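Side-chain contacts in telomerase reverse transcriptase (Candida tropicalis MYA-3404, PDB 6ZD1), which probably elongates telomeres as a reverse transcriptase, adding simple repeats to chromosome ends by copying a template within the telomerase RNA: residues 263-266 against 267-271; 377-380 against 381-385; 483-486 against 487-490; 602-606 against 607-611. One frame throughout, in Å; residues are numbered along the deposited sequence.

Contact 1: 263-266 against 267-271; sequences FALK and QKEKW
Residues 263-266 run straight into 267-271 as the first turns of the long helix 263-298, and four consecutive i to i+4 backbone hydrogen bonds join them, from Gln267 N to Phe263 O through to Lys270 N to Lys266 O. The straightest is Glu269 N to Leu265 O, 2.9 Å with an N-H...O angle of 169°. The same pair carries the main side-chain contact. Leu265 reaches along the helix because its CG stands opposite the backbone N (chi1 -178°), which turns the branch toward the next turn and brings CD1 to 4.0 Å from Glu269 OE1. Glu269 comes to meet it at a slant: its CG lies 3.4 Å from Leu265 O, and the extended chain beyond carries the carboxylate past the leucine. That carboxylate is held by its OE2, which accepts from Ser253 N, while Leu265 and Glu269 both rest on Ser256 of helix 254-258. Lys268 bends at chi2 to pair with Asp272, and Lys270 sends its amine to Asp378. The polar ends of Lys268, Glu269 and Lys270 are thus engaged beyond the two segments, whose own cohesion is chiefly helical backbone bonding, with a loose approach of Leu265 to the Glu269 carboxylate.

Contact 2: 377-380 against 381-385; sequences LDEF and LKLKR
An irregular surface turn in the loop between strands 368-372 and 389-390, within the reverse transcriptase region, folds residues 377-380 against 381-385. Leu377 and Leu381 form its apolar contact: Leu381 CD2 lies 3.7 Å from Leu377 CG, and the two side chains meet at a slant. Leu381 CG sits between its own backbone N and carbonyl carbon (chi1 62°), folding the side chain back over the preceding residues, and its other methyl, CD1, packs against Asp378, 3.3 Å from CA and 3.7 Å from CB. The aliphatic part of Lys382 joins the same patch, its CD also 3.7 Å from Asp378 CB. Its amine remains 4.3 Å from Asp378 OD2, too far for a salt bridge; that oxygen is instead paired with Lys270. Farther along, Leu383 N donates to Phe380 O at 3.0 Å, approaching from well above the carbonyl plane. Lys384 crosses the phenyl ring at a slant, with CD 4.2 Å from Phe380 CD2, and Leu383 lies alongside Glu379, pointing the same way. The turn is tied into its surroundings by a salt bridge from Glu379 to Lys278 of helix 263-298, while Leu377 packs on Ala661 and Arg662 of helix 642-664 and Phe380 on Met667 and Val704.

Contact 3: 483-486 against 487-490; sequences KEFK and FLWE
Trp489 lies with one face of its indole against the Phe485 carbonyl, just where helix 469-484 gives way to the loop leading to strand 495-500. Phe485 is the first residue to leave helical geometry, and Phe487 is the centre of an inverse gamma turn, whose bond from Leu488 N to Lys486 O is weak at 2.8 Å. Just past this turn the indole folds back over the Phe485 carbonyl, immediately beyond the helix. Phe485 O stands 3.1 Å above the ring plane, offset toward the rim, and Leu488 CB covers the same indole face. The six-membered half of the indole does most of the touching. Its closest atom, Trp489 CH2, is 3.1 Å from Phe485 O, and Trp489 CZ2 is 3.8 Å from Phe485 CB. Trp489 CZ3 approaches Lys486 CA obliquely at 3.4 Å. Phe485 and Leu488 lie side by side and point the same way. In both, CG is placed opposite the carbonyl carbon (chi1 -72° and -73°), and Leu488 CD1 comes to 3.9 Å from Phe485 CB. Both side chains pack on Leu497, and the Phe485 ring also meets Val517 and makes a cation-pi contact with Lys520 while Phe487 touches Lys516, so that the helix end is joined to strand 495-500 and helix 511-520 within the reverse transcriptase region. On the pyrrole side, Trp489 NE1 is hydrogen-bonded to Ser304 OG.

Contact 4: 602-606 against 607-611; sequences LDFSS and NSLET
Asp603, Ser606 and Asn607 supply the polar part of this turn, which leads into helix 609-637. Asn607 ND2 donates to Asp603 O at 2.8 Å with an N-H...O angle of 160°, on a lone pair in the carbonyl plane and close to the plane of the amide itself. Asn607 N adds a weak bond to the same oxygen at 3.2 Å, so backbone and side chain of one residue grip a single acceptor. With CG beside the backbone N (chi1 -46°), the asparagine amide is swung back to make this reach. Ser606 OG donates to Asp603 OD1 at 3.0 Å, meeting it from above the carboxylate plane.

The apolar part joins Phe604 to Leu609. Leu609 CD2 makes a CH-pi contact over one face of the phenyl, 4.1 Å from the ring centroid, while CG comes to 3.5 Å from Phe604 CZ. At the ring edge, in its plane, Asn607 O approaches CD2 of Phe604 at 3.2 Å.

Capping follows at Ser608, the N-cap residue: its OG accepts a weak bond from Thr611 N and also bonds to Asn307 O. Amide closure of the turn, Phe604 laid against the first helical residue, and the serine cap together probably steady the entry into helix 609-637.

How the contacts relate
Contacts 1 to 4 follow one another along the chain, the first three within the reverse transcriptase region and the fourth at the start of helix 609-637. Contacts 1 and 2 are neighbours, with centres 16 Å apart, and the Lys270-Asp378 salt bridge ties helix 263-298 directly to the 377-385 loop; the Lys382 amine is also close, so the carboxylate probably offsets two positive charges. Contact 3, at the end of helix 469-484, stands well apart, its centre 51 Å from that of contact 1. Contact 4 lies nearer the middle of the chain, 24 Å from contact 2 between centres. Contacts 2 and 4 both pack on helix 642-664, through Leu377 and through Leu602 and Asp603, so two loops far apart in sequence share it.

Contact 1: 263-266 against 267-271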
loop_
_atom_site.group_PDB
_atom_site.type_symbol
_atom_site.label_atom_id
_atom_site.label_comp_id
_atom_site.label_asym_id
_atom_site.label_seq_id
_atom_site.Cartn_x
_atom_site.Cartn_y
_atom_site.Cartn_z
ATOM N N PHE A 263 8.182 27.133 11.409
ATOM C CA PHE A 263 7.218 26.616 10.440
ATOM C C PHE A 263 7.547 27.076 9.026
ATOM O O PHE A 263 7.424 26.299 8.070
ATOM C CB PHE A 263 5.801 27.045 10.824
ATOM C CG PHE A 263 5.266 26.350 12.043
ATOM C CD1 PHE A 263 4.377 26.993 12.888
ATOM C CD2 PHE A 263 5.645 25.050 12.341
ATOM C CE1 PHE A 263 3.880 26.358 14.012
ATOM C CE2 PHE A 263 5.151 24.408 13.464
ATOM C CZ PHE A 263 4.267 25.063 14.299
ATOM N N ALA A 264 7.960 28.336 8.870
ATOM C CA ALA A 264 8.242 28.855 7.537
ATOM C C ALA A 264 9.357 28.065 6.863
ATOM O O ALA A 264 9.262 27.740 5.674
ATOM C CB ALA A 264 8.605 30.338 7.619
ATOM N N LEU A 265 10.411 27.728 7.611
ATOM C CA LEU A 265 11.501 26.940 7.042
ATOM C C LEU A 265 11.029 25.543 6.653
ATOM O O LEU A 265 11.425 25.018 5.606
ATOM C CB LEU A 265 12.666 26.860 8.027
ATOM C CG LEU A 265 13.905 26.099 7.549
ATOM C CD1 LEU A 265 14.527 26.781 6.338
ATOM C CD2 LEU A 265 14.920 25.961 8.670
ATOM N N LYS A 266 10.192 24.924 7.491
ATOM C CA LYS A 266 9.656 23.607 7.164
ATOM C C LYS A 266 8.796 23.663 5.909
ATOM O O LYS A 266 8.799 22.727 5.099
ATOM C CB LYS A 266 8.851 23.053 8.342
ATOM C CG LYS A 266 8.272 21.669 8.092
ATOM C CD LYS A 266 7.565 21.120 9.320
ATOM C CE LYS A 266 6.983 19.742 9.037
ATOM N NZ LYS A 266 6.347 19.132 10.237
ATOM N N GLN A 267 8.046 24.752 5.732
ATOM C CA GLN A 267 7.268 24.914 4.511
ATOM C C GLN A 267 8.176 25.128 3.306
ATOM O O GLN A 267 7.915 24.590 2.223
ATOM C CB GLN A 267 6.297 26.080 4.670
ATOM C CG GLN A 267 5.433 26.339 3.461
ATOM C CD GLN A 267 4.825 27.723 3.484
ATOM O OE1 GLN A 267 5.347 28.633 4.131
ATOM N NE2 GLN A 267 3.712 27.891 2.780
ATOM N N LYS A 268 9.255 25.897 3.482
ATOM C CA LYS A 268 10.194 26.135 2.389
ATOM C C LYS A 268 10.853 24.836 1.946
ATOM O O LYS A 268 10.917 24.534 0.749
ATOM C CB LYS A 268 11.251 27.158 2.819
ATOM C CG LYS A 268 12.037 27.804 1.670
ATOM C CD LYS A 268 13.219 26.959 1.203
ATOM C CE LYS A 268 13.895 27.576 -0.014
ATOM N NZ LYS A 268 14.958 26.695 -0.575
ATOM N N GLU A 269 11.356 24.053 2.901
ATOM C CA GLU A 269 12.016 22.806 2.544
ATOM C C GLU A 269 11.026 21.747 2.084
ATOM O O GLU A 269 11.411 20.845 1.332
ATOM C CB GLU A 269 12.835 22.289 3.726
ATOM C CG GLU A 269 13.952 23.231 4.136
ATOM C CD GLU A 269 14.882 22.623 5.164
ATOM O OE1 GLU A 269 15.974 23.189 5.382
ATOM O OE2 GLU A 269 14.521 21.578 5.747
ATOM N N LYS A 270 9.761 21.851 2.494
ATOM C CA LYS A 270 8.753 20.927 1.988
ATOM C C LYS A 270 8.610 21.056 0.478
ATOM O O LYS A 270 8.482 20.049 -0.229
ATOM C CB LYS A 270 7.414 21.178 2.686
ATOM C CG LYS A 270 6.272 20.303 2.192
ATOM C CD LYS A 270 6.607 18.827 2.319
ATOM C CE LYS A 270 5.535 17.952 1.685
ATOM N NZ LYS A 270 4.218 18.096 2.363
ATOM N N TRP A 271 8.661 22.287 -0.039
ATOM C CA TRP A 271 8.591 22.504 -1.479
ATOM C C TRP A 271 9.908 22.215 -2.182
ATOM O O TRP A 271 9.901 21.936 -3.387
ATOM C CB TRP A 271 8.147 23.939 -1.777
ATOM C CG TRP A 271 6.684 24.128 -1.594
ATOM C CD1 TRP A 271 6.048 24.576 -0.473
ATOM C CD2 TRP A 271 5.660 23.845 -2.553
ATOM N NE1 TRP A 271 4.689 24.600 -0.680
ATOM C CE2 TRP A 271 4.425 24.156 -1.949
ATOM C CE3 TRP A 271 5.667 23.366 -3.868
ATOM C CZ2 TRP A 271 3.211 24.005 -2.614
ATOM C CZ3 TRP A 271 4.461 23.215 -4.527
ATOM C CH2 TRP A 271 3.249 23.533 -3.898
#

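Contact 2: 377-380 against 381-385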
loop_
_atom_site.group_PDB
_atom_site.type_symbol
_atom_site.label_atom_id
_atom_site.label_comp_id
_atom_site.label_asym_id
_atom_site.label_seq_id
_atom_site.Cartn_x
_atom_site.Cartn_y
_atom_site.Cartn_z
ATOM N N LEU A 377 0.891 14.938 -4.975
ATOM C CA LEU A 377 -0.403 14.931 -4.292
ATOM C C LEU A 377 -0.686 16.296 -3.701
ATOM O O LEU A 377 -1.744 16.889 -3.947
ATOM C CB LEU A 377 -0.458 13.866 -3.197
ATOM C CG LEU A 377 -1.772 13.952 -2.403
ATOM C CD1 LEU A 377 -2.954 13.696 -3.324
ATOM C CD2 LEU A 377 -1.791 13.017 -1.227
ATOM N N ASP A 378 0.283 16.794 -2.923
ATOM C CA ASP A 378 0.180 18.092 -2.200
ATOM C C ASP A 378 0.190 19.283 -3.169
ATOM O O ASP A 378 0.617 20.374 -2.746
ATOM C CB ASP A 378 1.278 18.224 -1.141
ATOM C CG ASP A 378 1.747 16.888 -0.590
ATOM O OD1 ASP A 378 0.973 15.916 -0.677
ATOM O OD2 ASP A 378 2.883 16.834 -0.078
ATOM N N GLU A 379 -0.260 19.085 -4.412
ATOM C CA GLU A 379 -0.321 20.202 -5.394
ATOM C C GLU A 379 -1.713 20.835 -5.296
ATOM O O GLU A 379 -1.815 21.997 -4.854
ATOM C CB GLU A 379 -0.045 19.687 -6.808
ATOM C CG GLU A 379 0.596 20.722 -7.714
ATOM C CD GLU A 379 2.037 20.427 -8.092
ATOM O OE1 GLU A 379 2.525 21.028 -9.070
ATOM O OE2 GLU A 379 2.667 19.596 -7.408
ATOM N N PHE A 380 -2.733 20.075 -5.702
ATOM C CA PHE A 380 -4.140 20.468 -5.643
ATOM C C PHE A 380 -4.518 20.883 -4.237
ATOM O O PHE A 380 -4.940 22.018 -3.995
ATOM C CB PHE A 380 -5.016 19.319 -6.158
ATOM C CG PHE A 380 -4.597 18.854 -7.516
ATOM C CD1 PHE A 380 -3.522 17.985 -7.654
ATOM C CD2 PHE A 380 -5.221 19.327 -8.654
ATOM C CE1 PHE A 380 -3.098 17.581 -8.899
ATOM C CE2 PHE A 380 -4.804 18.921 -9.912
ATOM C CZ PHE A 380 -3.736 18.043 -10.030
ATOM N N LEU A 381 -4.366 19.971 -3.290
ATOM C CA LEU A 381 -4.308 20.385 -1.901
ATOM C C LEU A 381 -3.081 21.270 -1.701
ATOM O O LEU A 381 -1.977 20.932 -2.137
ATOM C CB LEU A 381 -4.295 19.170 -0.969
ATOM C CG LEU A 381 -3.155 18.153 -1.038
ATOM C CD1 LEU A 381 -2.210 18.382 0.127
ATOM C CD2 LEU A 381 -3.715 16.742 -1.023
ATOM N N LYS A 382 -3.295 22.420 -1.066
ATOM C CA LYS A 382 -2.407 23.580 -0.925
ATOM C C LYS A 382 -2.341 24.478 -2.162
ATOM O O LYS A 382 -1.633 25.468 -2.101
ATOM C CB LYS A 382 -0.957 23.200 -0.578
ATOM C CG LYS A 382 -0.755 22.229 0.569
ATOM C CD LYS A 382 0.612 21.573 0.407
ATOM C CE LYS A 382 1.383 21.449 1.712
ATOM N NZ LYS A 382 2.704 20.791 1.484
ATOM N N LEU A 383 -3.017 24.172 -3.275
ATOM C CA LEU A 383 -3.235 25.211 -4.285
ATOM C C LEU A 383 -4.655 25.254 -4.843
ATOM O O LEU A 383 -4.992 26.233 -5.517
ATOM C CB LEU A 383 -2.242 25.076 -5.458
ATOM C CG LEU A 383 -0.716 24.962 -5.252
ATOM C CD1 LEU A 383 -0.035 24.602 -6.566
ATOM C CD2 LEU A 383 -0.073 26.213 -4.667
ATOM N N LYS A 384 -5.496 24.254 -4.577
ATOM C CA LYS A 384 -6.801 24.074 -5.220
ATOM C C LYS A 384 -7.691 23.272 -4.270
ATOM O O LYS A 384 -7.407 23.163 -3.073
ATOM C CB LYS A 384 -6.658 23.385 -6.585
ATOM C CG LYS A 384 -6.042 24.239 -7.692
ATOM C CD LYS A 384 -5.829 23.430 -8.964
ATOM C CE LYS A 384 -5.167 24.265 -10.050
ATOM N NZ LYS A 384 -4.964 23.488 -11.305
ATOM N N ARG A 385 -8.800 22.747 -4.794
ATOM C CA ARG A 385 -9.768 22.012 -3.992
ATOM C C ARG A 385 -9.906 20.550 -4.436
ATOM O O ARG A 385 -9.485 20.147 -5.525
ATOM C CB ARG A 385 -11.130 22.725 -3.988
ATOM C CG ARG A 385 -11.111 24.006 -3.151
ATOM C CD ARG A 385 -12.484 24.649 -3.005
ATOM N NE ARG A 385 -12.432 25.850 -2.171
ATOM C CZ ARG A 385 -13.475 26.637 -1.924
ATOM N NH1 ARG A 385 -14.659 26.353 -2.448
ATOM N NH2 ARG A 385 -13.335 27.709 -1.155
#

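Contact 3: 483-486 against 487-490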
loop_
_atom_site.group_PDB
_atom_site.type_symbol
_atom_site.label_atom_id
_atom_site.label_comp_id
_atom_site.label_asym_id
_atom_site.label_seq_id
_atom_site.Cartn_x
_atom_site.Cartn_y
_atom_site.Cartn_z
ATOM N N LYS A 483 23.093 -12.815 -15.970
ATOM C CA LYS A 483 24.499 -13.179 -16.091
ATOM C C LYS A 483 24.812 -14.520 -15.450
ATOM O O LYS A 483 25.764 -15.192 -15.863
ATOM C CB LYS A 483 25.391 -12.108 -15.452
ATOM C CG LYS A 483 25.258 -10.715 -16.051
ATOM C CD LYS A 483 26.322 -9.771 -15.494
ATOM C CE LYS A 483 26.250 -9.672 -13.975
ATOM N NZ LYS A 483 27.275 -8.743 -13.417
ATOM N N GLU A 484 24.032 -14.926 -14.453
ATOM C CA GLU A 484 24.348 -16.110 -13.670
ATOM C C GLU A 484 23.691 -17.381 -14.197
ATOM O O GLU A 484 24.244 -18.467 -14.007
ATOM C CB GLU A 484 23.954 -15.877 -12.208
ATOM C CG GLU A 484 24.856 -14.897 -11.461
ATOM C CD GLU A 484 26.270 -15.420 -11.270
ATOM O OE1 GLU A 484 26.458 -16.656 -11.274
ATOM O OE2 GLU A 484 27.195 -14.594 -11.115
ATOM N N PHE A 485 22.581 -17.275 -14.919
ATOM C CA PHE A 485 21.802 -18.433 -15.349
ATOM C C PHE A 485 21.858 -18.599 -16.863
ATOM O O PHE A 485 20.855 -18.914 -17.508
ATOM C CB PHE A 485 20.352 -18.322 -14.891
ATOM C CG PHE A 485 20.162 -18.521 -13.415
ATOM C CD1 PHE A 485 20.053 -19.795 -12.884
ATOM C CD2 PHE A 485 20.083 -17.435 -12.561
ATOM C CE1 PHE A 485 19.877 -19.982 -11.525
ATOM C CE2 PHE A 485 19.905 -17.613 -11.203
ATOM C CZ PHE A 485 19.801 -18.889 -10.683
ATOM N N LYS A 486 23.046 -18.377 -17.437
ATOM C CA LYS A 486 23.203 -18.389 -18.889
ATOM C C LYS A 486 22.736 -19.701 -19.507
ATOM O O LYS A 486 22.182 -19.700 -20.612
ATOM C CB LYS A 486 24.663 -18.126 -19.259
ATOM C CG LYS A 486 25.164 -16.748 -18.866
ATOM C CD LYS A 486 26.653 -16.592 -19.152
ATOM C CE LYS A 486 27.143 -15.202 -18.766
ATOM N NZ LYS A 486 28.613 -15.058 -18.938
ATOM N N PHE A 487 22.907 -20.820 -18.807
ATOM C CA PHE A 487 22.551 -22.108 -19.390
ATOM C C PHE A 487 21.062 -22.375 -19.231
ATOM O O PHE A 487 20.662 -23.437 -18.745
ATOM C CB PHE A 487 23.353 -23.230 -18.720
ATOM C CG PHE A 487 23.354 -23.155 -17.208
ATOM C CD1 PHE A 487 22.365 -23.777 -16.460
ATOM C CD2 PHE A 487 24.351 -22.462 -16.538
ATOM C CE1 PHE A 487 22.361 -23.699 -15.081
ATOM C CE2 PHE A 487 24.354 -22.387 -15.156
ATOM C CZ PHE A 487 23.357 -23.008 -14.428
ATOM N N LEU A 488 20.227 -21.436 -19.664
ATOM C CA LEU A 488 18.787 -21.648 -19.671
ATOM C C LEU A 488 18.085 -21.177 -20.932
ATOM O O LEU A 488 16.974 -21.654 -21.206
ATOM C CB LEU A 488 18.138 -20.975 -18.452
ATOM C CG LEU A 488 18.383 -21.663 -17.096
ATOM C CD1 LEU A 488 17.690 -20.921 -15.963
ATOM C CD2 LEU A 488 17.928 -23.114 -17.139
ATOM N N TRP A 489 18.678 -20.266 -21.706
ATOM C CA TRP A 489 17.954 -19.518 -22.725
ATOM C C TRP A 489 18.399 -19.862 -24.145
ATOM O O TRP A 489 18.225 -19.054 -25.064
ATOM C CB TRP A 489 18.092 -18.018 -22.460
ATOM C CG TRP A 489 17.894 -17.664 -21.012
ATOM C CD1 TRP A 489 16.772 -17.872 -20.260
ATOM C CD2 TRP A 489 18.846 -17.040 -20.142
ATOM N NE1 TRP A 489 16.968 -17.417 -18.977
ATOM C CE2 TRP A 489 18.233 -16.901 -18.880
ATOM C CE3 TRP A 489 20.158 -16.584 -20.310
ATOM C CZ2 TRP A 489 18.886 -16.327 -17.794
ATOM C CZ3 TRP A 489 20.801 -16.010 -19.232
ATOM C CH2 TRP A 489 20.167 -15.890 -17.989
ATOM N N GLU A 490 18.985 -21.040 -24.338
ATOM C CA GLU A 490 19.122 -21.640 -25.658
ATOM C C GLU A 490 18.316 -22.924 -25.775
ATOM O O GLU A 490 18.252 -23.511 -26.861
ATOM C CB GLU A 490 20.596 -21.913 -25.984
ATOM C CG GLU A 490 21.413 -20.660 -26.271
ATOM C CD GLU A 490 21.733 -19.870 -25.018
ATOM O OE1 GLU A 490 22.063 -20.496 -23.990
ATOM O OE2 GLU A 490 21.642 -18.625 -25.057
#

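Contact 4: 602-606 against 607-611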
loop_
_atom_site.group_PDB
_atom_site.type_symbol
_atom_site.label_atom_id
_atom_site.label_comp_id
_atom_site.label_asym_id
_atom_site.label_seq_id
_atom_site.Cartn_x
_atom_site.Cartn_y
_atom_site.Cartn_z
ATOM N N LEU A 602 -0.340 -0.155 -3.013
ATOM C CA LEU A 602 -0.251 1.017 -3.864
ATOM C C LEU A 602 1.134 1.639 -3.812
ATOM O O LEU A 602 1.369 2.661 -4.464
ATOM C CB LEU A 602 -1.312 2.044 -3.452
ATOM C CG LEU A 602 -2.718 1.465 -3.284
ATOM C CD1 LEU A 602 -3.685 2.529 -2.794
ATOM C CD2 LEU A 602 -3.200 0.859 -4.591
ATOM N N ASP A 603 2.059 1.029 -3.070
ATOM C CA ASP A 603 3.405 1.559 -2.869
ATOM C C ASP A 603 4.226 1.329 -4.134
ATOM O O ASP A 603 4.521 0.184 -4.496
ATOM C CB ASP A 603 4.040 0.902 -1.642
ATOM C CG ASP A 603 5.428 1.448 -1.316
ATOM O OD1 ASP A 603 6.380 1.181 -2.076
ATOM O OD2 ASP A 603 5.570 2.137 -0.284
ATOM N N PHE A 604 4.586 2.422 -4.811
ATOM C CA PHE A 604 5.411 2.376 -6.011
ATOM C C PHE A 604 6.899 2.297 -5.695
ATOM O O PHE A 604 7.701 2.074 -6.607
ATOM C CB PHE A 604 5.125 3.606 -6.880
ATOM C CG PHE A 604 5.369 3.392 -8.348
ATOM C CD1 PHE A 604 5.295 4.458 -9.233
ATOM C CD2 PHE A 604 5.657 2.131 -8.845
ATOM C CE1 PHE A 604 5.519 4.270 -10.585
ATOM C CE2 PHE A 604 5.880 1.937 -10.197
ATOM C CZ PHE A 604 5.812 3.009 -11.068
ATOM N N SER A 605 7.290 2.499 -4.436
ATOM C CA SER A 605 8.677 2.313 -4.034
ATOM C C SER A 605 9.047 0.848 -3.867
ATOM O O SER A 605 10.238 0.530 -3.806
ATOM C CB SER A 605 8.958 3.058 -2.729
ATOM O OG SER A 605 8.826 4.456 -2.906
ATOM N N SER A 606 8.064 -0.046 -3.763
ATOM C CA SER A 606 8.326 -1.461 -3.544
ATOM C C SER A 606 7.720 -2.380 -4.598
ATOM O O SER A 606 8.108 -3.552 -4.658
ATOM C CB SER A 606 7.809 -1.890 -2.161
ATOM O OG SER A 606 8.241 -0.993 -1.154
ATOM N N ASN A 607 6.807 -1.892 -5.435
ATOM C CA ASN A 607 6.134 -2.726 -6.420
ATOM C C ASN A 607 6.152 -2.042 -7.780
ATOM O O ASN A 607 6.293 -0.821 -7.887
ATOM C CB ASN A 607 4.675 -3.016 -6.028
ATOM C CG ASN A 607 4.525 -3.429 -4.581
ATOM O OD1 ASN A 607 4.673 -4.602 -4.237
ATOM N ND2 ASN A 607 4.216 -2.466 -3.723
ATOM N N SER A 608 5.990 -2.853 -8.821
ATOM C CA SER A 608 5.816 -2.341 -10.169
ATOM C C SER A 608 4.367 -1.916 -10.385
ATOM O O SER A 608 3.469 -2.271 -9.618
ATOM C CB SER A 608 6.214 -3.393 -11.205
ATOM O OG SER A 608 5.336 -4.504 -11.161
ATOM N N LEU A 609 4.151 -1.128 -11.442
ATOM C CA LEU A 609 2.798 -0.688 -11.767
ATOM C C LEU A 609 1.898 -1.865 -12.121
ATOM O O LEU A 609 0.716 -1.877 -11.762
ATOM C CB LEU A 609 2.826 0.318 -12.913
ATOM C CG LEU A 609 2.918 1.787 -12.509
ATOM C CD1 LEU A 609 2.607 2.687 -13.695
ATOM C CD2 LEU A 609 1.984 2.078 -11.347
ATOM N N GLU A 610 2.439 -2.865 -12.828
ATOM C CA GLU A 610 1.637 -4.039 -13.156
ATOM C C GLU A 610 1.200 -4.771 -11.898
ATOM O O GLU A 610 0.097 -5.327 -11.852
ATOM C CB GLU A 610 2.419 -4.992 -14.066
ATOM C CG GLU A 610 2.922 -4.381 -15.363
ATOM C CD GLU A 610 4.335 -3.841 -15.246
ATOM O OE1 GLU A 610 4.770 -3.104 -16.158
ATOM O OE2 GLU A 610 5.014 -4.155 -14.245
ATOM N N THR A 611 2.047 -4.766 -10.864
ATOM C CA THR A 611 1.666 -5.359 -9.588
ATOM C C THR A 611 0.642 -4.492 -8.868
ATOM O O THR A 611 -0.335 -5.010 -8.314
ATOM C CB THR A 611 2.904 -5.570 -8.717
ATOM O OG1 THR A 611 3.725 -6.590 -9.301
ATOM C CG2 THR A 611 2.503 -5.988 -7.307
#